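Local coordinates for protein K5 lyase (Enterobacteria phage k1-5, PDB 2X3H) that probably cleaves the K5 capsular polysaccharide, a glycosaminoglycan, by an eliminative lyase mechanism, as part of a trimeric phage tail spike, at residues A[309-321]-A[335-349]. Sequence-based numbering, arbitrary orientation.
Sequences DYSTSDARQAHGV and MSGCDGTNSLGQRQT. Unlike the reference sequence in segment 335-349: R347 (reference Gly).
Two successive turn regions of a parallel beta-helix stack here, and Y310 against M335 and C338 marks their apolar centre. Parallel bridges D309–S336 and Q317–T349 flank the loops. At the first, Y310 N donates to S336 O (3.0 Å); at the second, R316 O receives T349 N and A318 N reaches T349 O (2.8 Å), the alternation expected of parallel strands. The Y310 ring carries A318 CB over the centre of one face, while C338 SG comes in obliquely, 3.7 Å from Y310 CD2. M335 CE, also oblique to the ring, lies 3.9 Å from Y310 CE2; with CG anti to the backbone N (chi1 178°) and an extended chain, the methionine carries its methyl to the ring.

Q348 supplies a buried polar link. Its NE2 donates to A315 O (2.9 Å, 164° at the hydrogen), and that oxygen lies only 5° out of the amide plane; NE2 also donates to a water that in turn donates to Y310 O and S313 O, fixing the amide's rotation. S343 N adds a further bond, to S313 O (3.0 Å). A second water joins D309 OD1 to S336 OG, and D309 OD2 is hydrogen-bonded to Y250 OH of the second subunit.

The contact thus pairs strand 302-309 with 329-336 at one side of the loops and strand 317-319 with 349-355 at the other, with M335 and C338 also resting on strand 349-355.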
loop_
_atom_site.group_PDB
_atom_site.type_symbol
_atom_site.label_atom_id
_atom_site.label_comp_id
_atom_site.label_asym_id
_atom_site.label_seq_id
_atom_site.Cartn_x
_atom_site.Cartn_y
_atom_site.Cartn_z
ATOM N N ASP A 309 -0.932 4.704 -17.300
ATOM C CA ASP A 309 -1.853 4.752 -18.438
ATOM C C ASP A 309 -1.058 4.898 -19.724
ATOM O O ASP A 309 -0.103 5.666 -19.763
ATOM C CB ASP A 309 -2.796 5.940 -18.312
ATOM C CG ASP A 309 -3.697 6.107 -19.535
ATOM O OD1 ASP A 309 -4.202 5.084 -20.036
ATOM O OD2 ASP A 309 -3.904 7.261 -19.983
ATOM N N TYR A 310 -1.455 4.158 -20.755
ATOM C CA TYR A 310 -0.824 4.253 -22.081
ATOM C C TYR A 310 -1.787 4.756 -23.179
ATOM O O TYR A 310 -1.429 4.744 -24.360
ATOM C CB TYR A 310 -0.261 2.882 -22.494
ATOM C CG TYR A 310 1.090 2.580 -21.874
ATOM C CD1 TYR A 310 2.254 3.086 -22.429
ATOM C CD2 TYR A 310 1.198 1.818 -20.713
ATOM C CE1 TYR A 310 3.495 2.832 -21.861
ATOM C CE2 TYR A 310 2.429 1.551 -20.148
ATOM C CZ TYR A 310 3.581 2.071 -20.720
ATOM O OH TYR A 310 4.837 1.830 -20.177
ATOM N N SER A 311 -2.987 5.179 -22.791
ATOM C CA SER A 311 -4.053 5.502 -23.766
ATOM C C SER A 311 -3.676 6.551 -24.809
ATOM O O SER A 311 -4.251 6.563 -25.900
ATOM C CB SER A 311 -5.335 5.933 -23.056
ATOM O OG SER A 311 -5.158 7.178 -22.414
ATOM N N THR A 312 -2.729 7.432 -24.491
ATOM C CA THR A 312 -2.323 8.459 -25.470
ATOM C C THR A 312 -0.835 8.383 -25.830
ATOM O O THR A 312 -0.263 9.348 -26.363
ATOM C CB THR A 312 -2.644 9.885 -24.985
ATOM O OG1 THR A 312 -1.873 10.194 -23.822
ATOM C CG2 THR A 312 -4.133 10.029 -24.693
ATOM N N SER A 313 -0.211 7.250 -25.517
ATOM C CA SER A 313 1.235 7.073 -25.703
ATOM C C SER A 313 1.611 6.476 -27.050
ATOM O O SER A 313 0.897 5.615 -27.574
ATOM C CB SER A 313 1.792 6.152 -24.626
ATOM O OG SER A 313 3.161 5.890 -24.883
ATOM N N ASP A 314 2.748 6.908 -27.597
ATOM C CA ASP A 314 3.270 6.308 -28.822
ATOM C C ASP A 314 4.226 5.132 -28.566
ATOM O O ASP A 314 4.877 4.642 -29.491
ATOM C CB ASP A 314 3.903 7.362 -29.754
ATOM C CG ASP A 314 5.109 8.069 -29.141
ATOM O OD1 ASP A 314 5.595 7.646 -28.067
ATOM O OD2 ASP A 314 5.590 9.062 -29.750
ATOM N N ALA A 315 4.276 4.655 -27.320
ATOM C CA ALA A 315 5.053 3.470 -26.983
ATOM C C ALA A 315 4.737 2.324 -27.941
ATOM O O ALA A 315 3.571 2.056 -28.229
ATOM C CB ALA A 315 4.726 3.035 -25.551
ATOM N N ARG A 316 5.774 1.636 -28.413
ATOM C CA ARG A 316 5.605 0.412 -29.194
ATOM C C ARG A 316 5.641 -0.824 -28.311
ATOM O O ARG A 316 5.115 -1.876 -28.678
ATOM C CB ARG A 316 6.689 0.314 -30.270
ATOM C CG ARG A 316 6.566 1.422 -31.297
ATOM C CD ARG A 316 5.380 1.147 -32.208
ATOM N NE ARG A 316 5.749 0.191 -33.250
ATOM C CZ ARG A 316 6.645 0.461 -34.200
ATOM N NH1 ARG A 316 7.252 1.643 -34.220
ATOM N NH2 ARG A 316 6.945 -0.446 -35.120
ATOM N N GLN A 317 6.299 -0.691 -27.161
ATOM C CA GLN A 317 6.363 -1.757 -26.164
ATOM C C GLN A 317 6.054 -1.160 -24.799
ATOM O O GLN A 317 6.917 -0.561 -24.157
ATOM C CB GLN A 317 7.754 -2.387 -26.149
ATOM C CG GLN A 317 8.147 -3.083 -27.443
ATOM C CD GLN A 317 9.626 -3.443 -27.476
ATOM O OE1 GLN A 317 10.470 -2.705 -26.958
ATOM N NE2 GLN A 317 9.953 -4.565 -28.112
ATOM N N ALA A 318 4.808 -1.326 -24.364
ATOM C CA ALA A 318 4.334 -0.722 -23.127
ATOM C C ALA A 318 4.599 -1.650 -21.948
ATOM O O ALA A 318 4.233 -2.824 -21.994
ATOM C CB ALA A 318 2.841 -0.405 -23.231
ATOM N N HIS A 319 5.243 -1.117 -20.912
ATOM C CA HIS A 319 5.541 -1.889 -19.687
ATOM C C HIS A 319 5.013 -1.204 -18.427
ATOM O O HIS A 319 4.992 0.023 -18.338
ATOM C CB HIS A 319 7.053 -2.065 -19.488
ATOM C CG HIS A 319 7.742 -2.818 -20.580
ATOM N ND1 HIS A 319 8.089 -2.243 -21.786
ATOM C CD2 HIS A 319 8.189 -4.095 -20.628
ATOM C CE1 HIS A 319 8.731 -3.133 -22.527
ATOM N NE2 HIS A 319 8.789 -4.271 -21.853
ATOM N N GLY A 320 4.639 -2.016 -17.432
ATOM C CA GLY A 320 4.276 -1.501 -16.116
ATOM C C GLY A 320 5.564 -1.339 -15.321
ATOM O O GLY A 320 6.121 -0.230 -15.246
ATOM N N VAL A 321 6.057 -2.455 -14.777
ATOM C CA VAL A 321 7.322 -2.473 -14.027
ATOM C C VAL A 321 8.258 -3.536 -14.611
ATOM O O VAL A 321 7.826 -4.633 -14.949
ATOM C CB VAL A 321 7.082 -2.769 -12.514
ATOM C CG1 VAL A 321 8.405 -2.765 -11.741
ATOM C CG2 VAL A 321 6.098 -1.772 -11.912
ATOM N N MET A 335 -2.375 -0.933 -14.481
ATOM C CA MET A 335 -2.012 -0.485 -15.826
ATOM C C MET A 335 -3.214 -0.547 -16.772
ATOM O O MET A 335 -3.984 -1.508 -16.763
ATOM C CB MET A 335 -0.844 -1.327 -16.351
ATOM C CG MET A 335 -0.379 -0.995 -17.774
ATOM S SD MET A 335 1.199 -1.807 -18.044
ATOM C CE MET A 335 1.199 -2.116 -19.811
ATOM N N SER A 336 -3.379 0.489 -17.588
ATOM C CA SER A 336 -4.480 0.493 -18.535
ATOM C C SER A 336 -4.090 1.258 -19.789
ATOM O O SER A 336 -2.995 1.796 -19.867
ATOM C CB SER A 336 -5.734 1.090 -17.897
ATOM O OG SER A 336 -5.593 2.483 -17.689
ATOM N N GLY A 337 -4.982 1.284 -20.779
ATOM C CA GLY A 337 -4.718 2.059 -21.989
ATOM C C GLY A 337 -3.926 1.343 -23.064
ATOM O O GLY A 337 -3.376 1.988 -23.967
ATOM N N CYS A 338 -3.866 0.013 -22.990
ATOM C CA CYS A 338 -3.211 -0.793 -24.017
ATOM C C CYS A 338 -4.207 -1.724 -24.695
ATOM O O CYS A 338 -4.560 -2.779 -24.125
ATOM C CB CYS A 338 -2.100 -1.666 -23.408
ATOM S SG CYS A 338 -0.805 -0.776 -22.530
ATOM N N ASP A 339 -4.640 -1.373 -25.909
ATOM C CA ASP A 339 -5.591 -2.238 -26.628
ATOM C C ASP A 339 -4.974 -2.931 -27.855
ATOM O O ASP A 339 -5.685 -3.527 -28.684
ATOM C CB ASP A 339 -6.877 -1.482 -26.998
ATOM C CG ASP A 339 -6.645 -0.421 -28.049
ATOM O OD1 ASP A 339 -5.491 -0.269 -28.499
ATOM O OD2 ASP A 339 -7.627 0.253 -28.436
ATOM N N GLY A 340 -3.644 -2.891 -27.937
ATOM C CA GLY A 340 -2.918 -3.558 -29.002
ATOM C C GLY A 340 -2.344 -2.612 -30.042
ATOM O O GLY A 340 -1.556 -3.025 -30.892
ATOM N N THR A 341 -2.763 -1.352 -29.991
ATOM C CA THR A 341 -2.217 -0.332 -30.874
ATOM C C THR A 341 -1.872 0.927 -30.079
ATOM O O THR A 341 -2.504 1.220 -29.055
ATOM C CB THR A 341 -3.205 0.042 -31.996
ATOM O OG1 THR A 341 -4.334 0.705 -31.423
ATOM C CG2 THR A 341 -3.659 -1.201 -32.742
ATOM N N ASN A 342 -0.872 1.667 -30.544
ATOM C CA ASN A 342 -0.506 2.914 -29.864
ATOM C C ASN A 342 -1.268 4.125 -30.398
ATOM O O ASN A 342 -2.229 3.984 -31.166
ATOM C CB ASN A 342 1.026 3.137 -29.840
ATOM C CG ASN A 342 1.612 3.486 -31.209
ATOM O OD1 ASN A 342 2.839 3.590 -31.368
ATOM N ND2 ASN A 342 0.750 3.648 -32.199
ATOM N N SER A 343 -0.856 5.311 -29.963
ATOM C CA SER A 343 -1.594 6.533 -30.270
ATOM C C SER A 343 -1.520 6.862 -31.756
ATOM O O SER A 343 -2.292 7.683 -32.252
ATOM C CB SER A 343 -1.037 7.701 -29.454
ATOM O OG SER A 343 0.322 7.940 -29.786
ATOM N N LEU A 344 -0.569 6.244 -32.447
ATOM C CA LEU A 344 -0.353 6.485 -33.873
ATOM C C LEU A 344 -0.937 5.378 -34.747
ATOM O O LEU A 344 -0.754 5.391 -35.963
ATOM C CB LEU A 344 1.140 6.632 -34.160
ATOM C CG LEU A 344 1.887 7.691 -33.343
ATOM C CD1 LEU A 344 3.374 7.635 -33.667
ATOM C CD2 LEU A 344 1.326 9.080 -33.584
ATOM N N GLY A 345 -1.614 4.411 -34.130
ATOM C CA GLY A 345 -2.225 3.306 -34.874
ATOM C C GLY A 345 -1.290 2.135 -35.129
ATOM O O GLY A 345 -1.665 1.170 -35.794
ATOM N N GLN A 346 -0.078 2.218 -34.579
ATOM C CA GLN A 346 0.960 1.201 -34.739
ATOM C C GLN A 346 0.776 0.093 -33.714
ATOM O O GLN A 346 0.155 0.313 -32.682
ATOM C CB GLN A 346 2.334 1.830 -34.516
ATOM C CG GLN A 346 2.665 2.954 -35.486
ATOM C CD GLN A 346 3.849 3.804 -35.042
ATOM O OE1 GLN A 346 4.199 3.846 -33.864
ATOM N NE2 GLN A 346 4.462 4.505 -35.998
ATOM N N ARG A 347 1.333 -1.081 -33.982
ATOM C CA ARG A 347 1.187 -2.202 -33.046
ATOM C C ARG A 347 1.875 -1.862 -31.737
ATOM O O ARG A 347 2.946 -1.258 -31.737
ATOM C CB ARG A 347 1.783 -3.483 -33.624
ATOM C CG ARG A 347 1.153 -3.927 -34.942
ATOM C CD ARG A 347 1.313 -5.433 -35.162
ATOM N NE ARG A 347 0.406 -6.201 -34.302
ATOM C CZ ARG A 347 0.752 -6.749 -33.140
ATOM N NH1 ARG A 347 1.998 -6.626 -32.689
ATOM N NH2 ARG A 347 -0.152 -7.419 -32.422
ATOM N N GLN A 348 1.261 -2.247 -30.624
ATOM C CA GLN A 348 1.840 -1.978 -29.309
ATOM C C GLN A 348 1.676 -3.210 -28.423
ATOM O O GLN A 348 0.554 -3.659 -28.171
ATOM C CB GLN A 348 1.160 -0.762 -28.678
ATOM C CG GLN A 348 1.604 -0.444 -27.258
ATOM C CD GLN A 348 0.727 0.612 -26.637
ATOM O OE1 GLN A 348 -0.349 0.312 -26.126
ATOM N NE2 GLN A 348 1.164 1.860 -26.700
ATOM N N THR A 349 2.792 -3.767 -27.965
ATOM C CA THR A 349 2.717 -4.858 -27.001
ATOM C C THR A 349 2.569 -4.308 -25.592
ATOM O O THR A 349 2.914 -3.158 -25.313
ATOM C CB THR A 349 3.962 -5.738 -27.045
ATOM O OG1 THR A 349 5.115 -4.945 -26.739
ATOM C CG2 THR A 349 4.104 -6.375 -28.420
HETATM O O HOH W 1 -6.645 4.489 -19.258
HETATM O O HOH W 2 -1.178 3.731 -26.769
HETATM O O HOH W 3 5.363 -4.820 -23.831
#